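Long-range contact in polyketide biosynthesis 3-hydroxy-3-methylglutaryl-ACP synthase PksG (PDB 4YXQ), which catalyses the aldol condensation of an acetyl group on an acyl-carrier protein with a beta-ketothioester polyketide intermediate during biosynthesis of the antibiotic bacillaene: residues 69-74 / 99-104. Sequence-based numbering, arbitrary orientation.
Sequences AEKDRI and LGLNRN
K71 reaches over from helix 68-72 to the backbone carbonyls of L99 and G100, where helix 91-98 ends in a Schellman motif. The setting is the thiolase-like fold of the HMG-CoA synthase family. Segment 69-74 runs into strand 74-80, and segment 99-104 leads to its parallel neighbour 106-111, the outermost strand of the sheet within this chain. K71 has CG anti to its backbone nitrogen (chi1 176°), and the rest of the chain is extended. Its ammonium group therefore arrives at full stretch. Both bonds are weak: K71 NZ lies 3.3 Å from L99 O and 3.2 Å from G100 O. They set a positive charge beside carbonyls at the C-terminal end of a helix, which is probably favourable. G100 has positive phi, as the motif requires.

Deeper in, I74 and L101 pack through their methyl groups. I74 CD1 meets L101 CD2 at 4.1 Å, and I74 CG2 lies equally far from L101 CD1. Both residues are buried. On the more open side, D72 and N102 cross at about a right angle, with carboxylate and amide planes 54° apart. D72 OD1 comes against N102 CB at 3.7 Å.

Two waters also bridge the segments. One molecule donates to both D72 OD1 and G100 O. A second donates to D72 O and N104 O and accepts a weak bond from N102 ND2.

Further out, the K71 side chain touches I63 of helix 51-64. H96 NE2 bonds to N102 O, tying this loop back to its preceding helix. R103 NH1 hydrogen-bonds to Y194 OH of the second subunit, and R103 makes a cation-pi contact with Y196 of that subunit. Within the loop, N104 N gives a weak but nearly straight bond to N102 OD1, 3.5 Å long at 166°.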
loop_
_atom_site.group_PDB
_atom_site.type_symbol
_atom_site.label_atom_id
_atom_site.label_comp_id
_atom_site.label_asym_id
_atom_site.label_seq_id
_atom_site.Cartn_x
_atom_site.Cartn_y
_atom_site.Cartn_z
ATOM N N ALA A 69 23.619 13.553 7.647
ATOM C CA ALA A 69 22.607 13.904 8.624
ATOM C C ALA A 69 21.204 14.018 7.983
ATOM O O ALA A 69 20.206 13.587 8.587
ATOM C CB ALA A 69 22.997 15.201 9.327
ATOM N N GLU A 70 21.134 14.609 6.784
ATOM C CA GLU A 70 19.855 14.795 6.089
ATOM C C GLU A 70 19.267 13.451 5.741
ATOM O O GLU A 70 18.059 13.263 5.827
ATOM C CB GLU A 70 20.013 15.620 4.827
ATOM C CG GLU A 70 20.355 17.098 5.044
ATOM C CD GLU A 70 20.705 17.827 3.725
ATOM O OE1 GLU A 70 21.608 17.374 2.968
ATOM O OE2 GLU A 70 20.037 18.844 3.420
ATOM N N LYS A 71 20.129 12.526 5.326
ATOM C CA LYS A 71 19.711 11.175 4.894
ATOM C C LYS A 71 19.126 10.373 6.056
ATOM O O LYS A 71 18.099 9.710 5.903
ATOM C CB LYS A 71 20.912 10.437 4.341
ATOM C CG LYS A 71 20.678 9.003 3.946
ATOM C CD LYS A 71 22.013 8.372 3.568
ATOM C CE LYS A 71 21.835 6.997 2.919
ATOM N NZ LYS A 71 23.121 6.249 2.714
ATOM N N ASP A 72 19.770 10.476 7.221
ATOM C CA ASP A 72 19.286 9.843 8.454
ATOM C C ASP A 72 17.954 10.397 8.940
ATOM O O ASP A 72 17.343 9.769 9.777
ATOM C CB ASP A 72 20.310 9.941 9.632
ATOM C CG ASP A 72 21.458 8.920 9.529
ATOM O OD1 ASP A 72 21.397 7.936 8.743
ATOM O OD2 ASP A 72 22.476 9.133 10.213
ATOM N N ARG A 73 17.517 11.548 8.439
ATOM C CA ARG A 73 16.164 12.020 8.722
ATOM C C ARG A 73 15.092 11.411 7.827
ATOM O O ARG A 73 13.911 11.574 8.092
ATOM C CB ARG A 73 16.070 13.552 8.675
ATOM C CG ARG A 73 17.019 14.271 9.640
ATOM C CD ARG A 73 16.832 13.862 11.100
ATOM N NE ARG A 73 15.857 14.748 11.733
ATOM C CZ ARG A 73 14.651 14.403 12.166
ATOM N NH1 ARG A 73 14.207 13.156 12.098
ATOM N NH2 ARG A 73 13.878 15.323 12.695
ATOM N N ILE A 74 15.481 10.671 6.790
ATOM C CA ILE A 74 14.509 9.878 6.043
ATOM C C ILE A 74 13.962 8.761 6.924
ATOM O O ILE A 74 14.652 7.805 7.238
ATOM C CB ILE A 74 15.078 9.321 4.736
ATOM C CG1 ILE A 74 15.348 10.492 3.776
ATOM C CG2 ILE A 74 14.083 8.365 4.107
ATOM C CD1 ILE A 74 16.203 10.130 2.581
ATOM N N LEU A 99 19.865 1.599 -0.884
ATOM C CA LEU A 99 20.056 3.041 -0.724
ATOM C C LEU A 99 20.761 3.366 0.580
ATOM O O LEU A 99 21.113 4.515 0.819
ATOM C CB LEU A 99 18.711 3.745 -0.699
ATOM C CG LEU A 99 17.938 3.864 -1.999
ATOM C CD1 LEU A 99 16.637 4.605 -1.747
ATOM C CD2 LEU A 99 18.738 4.611 -3.054
ATOM N N GLY A 100 20.935 2.371 1.437
ATOM C CA GLY A 100 21.644 2.553 2.705
ATOM C C GLY A 100 20.950 3.426 3.741
ATOM O O GLY A 100 21.616 4.122 4.498
ATOM N N LEU A 101 19.618 3.409 3.779
ATOM C CA LEU A 101 18.876 4.256 4.711
ATOM C C LEU A 101 19.000 3.798 6.138
ATOM O O LEU A 101 19.353 2.652 6.384
ATOM C CB LEU A 101 17.403 4.283 4.338
ATOM C CG LEU A 101 17.124 4.882 2.949
ATOM C CD1 LEU A 101 15.643 4.854 2.622
ATOM C CD2 LEU A 101 17.665 6.300 2.821
ATOM N N ASN A 102 18.731 4.704 7.075
ATOM C CA ASN A 102 18.720 4.389 8.506
ATOM C C ASN A 102 17.575 3.456 8.851
ATOM O O ASN A 102 16.460 3.590 8.320
ATOM C CB ASN A 102 18.591 5.662 9.358
ATOM C CG ASN A 102 18.701 5.391 10.863
ATOM O OD1 ASN A 102 19.168 4.343 11.290
ATOM N ND2 ASN A 102 18.244 6.346 11.679
ATOM N N ARG A 103 17.860 2.512 9.738
ATOM C CA ARG A 103 16.877 1.553 10.212
ATOM C C ARG A 103 15.700 2.153 10.961
ATOM O O ARG A 103 14.653 1.541 11.067
ATOM C CB ARG A 103 17.576 0.536 11.092
ATOM C CG ARG A 103 18.531 -0.343 10.292
ATOM C CD ARG A 103 19.006 -1.500 11.129
ATOM N NE ARG A 103 19.690 -2.512 10.343
ATOM C CZ ARG A 103 19.940 -3.741 10.781
ATOM N NH1 ARG A 103 19.579 -4.101 12.008
ATOM N NH2 ARG A 103 20.564 -4.616 10.005
ATOM N N ASN A 104 15.852 3.361 11.471
ATOM C CA ASN A 104 14.741 4.074 12.126
ATOM C C ASN A 104 13.830 4.681 11.066
ATOM O O ASN A 104 13.836 5.895 10.843
ATOM C CB ASN A 104 15.342 5.126 13.048
ATOM C CG ASN A 104 14.319 5.966 13.769
ATOM O OD1 ASN A 104 13.202 5.524 14.080
ATOM N ND2 ASN A 104 14.718 7.187 14.089
HETATM O O HOH W 1 16.052 7.164 10.404
HETATM O O HOH W 2 21.283 6.859 6.172
#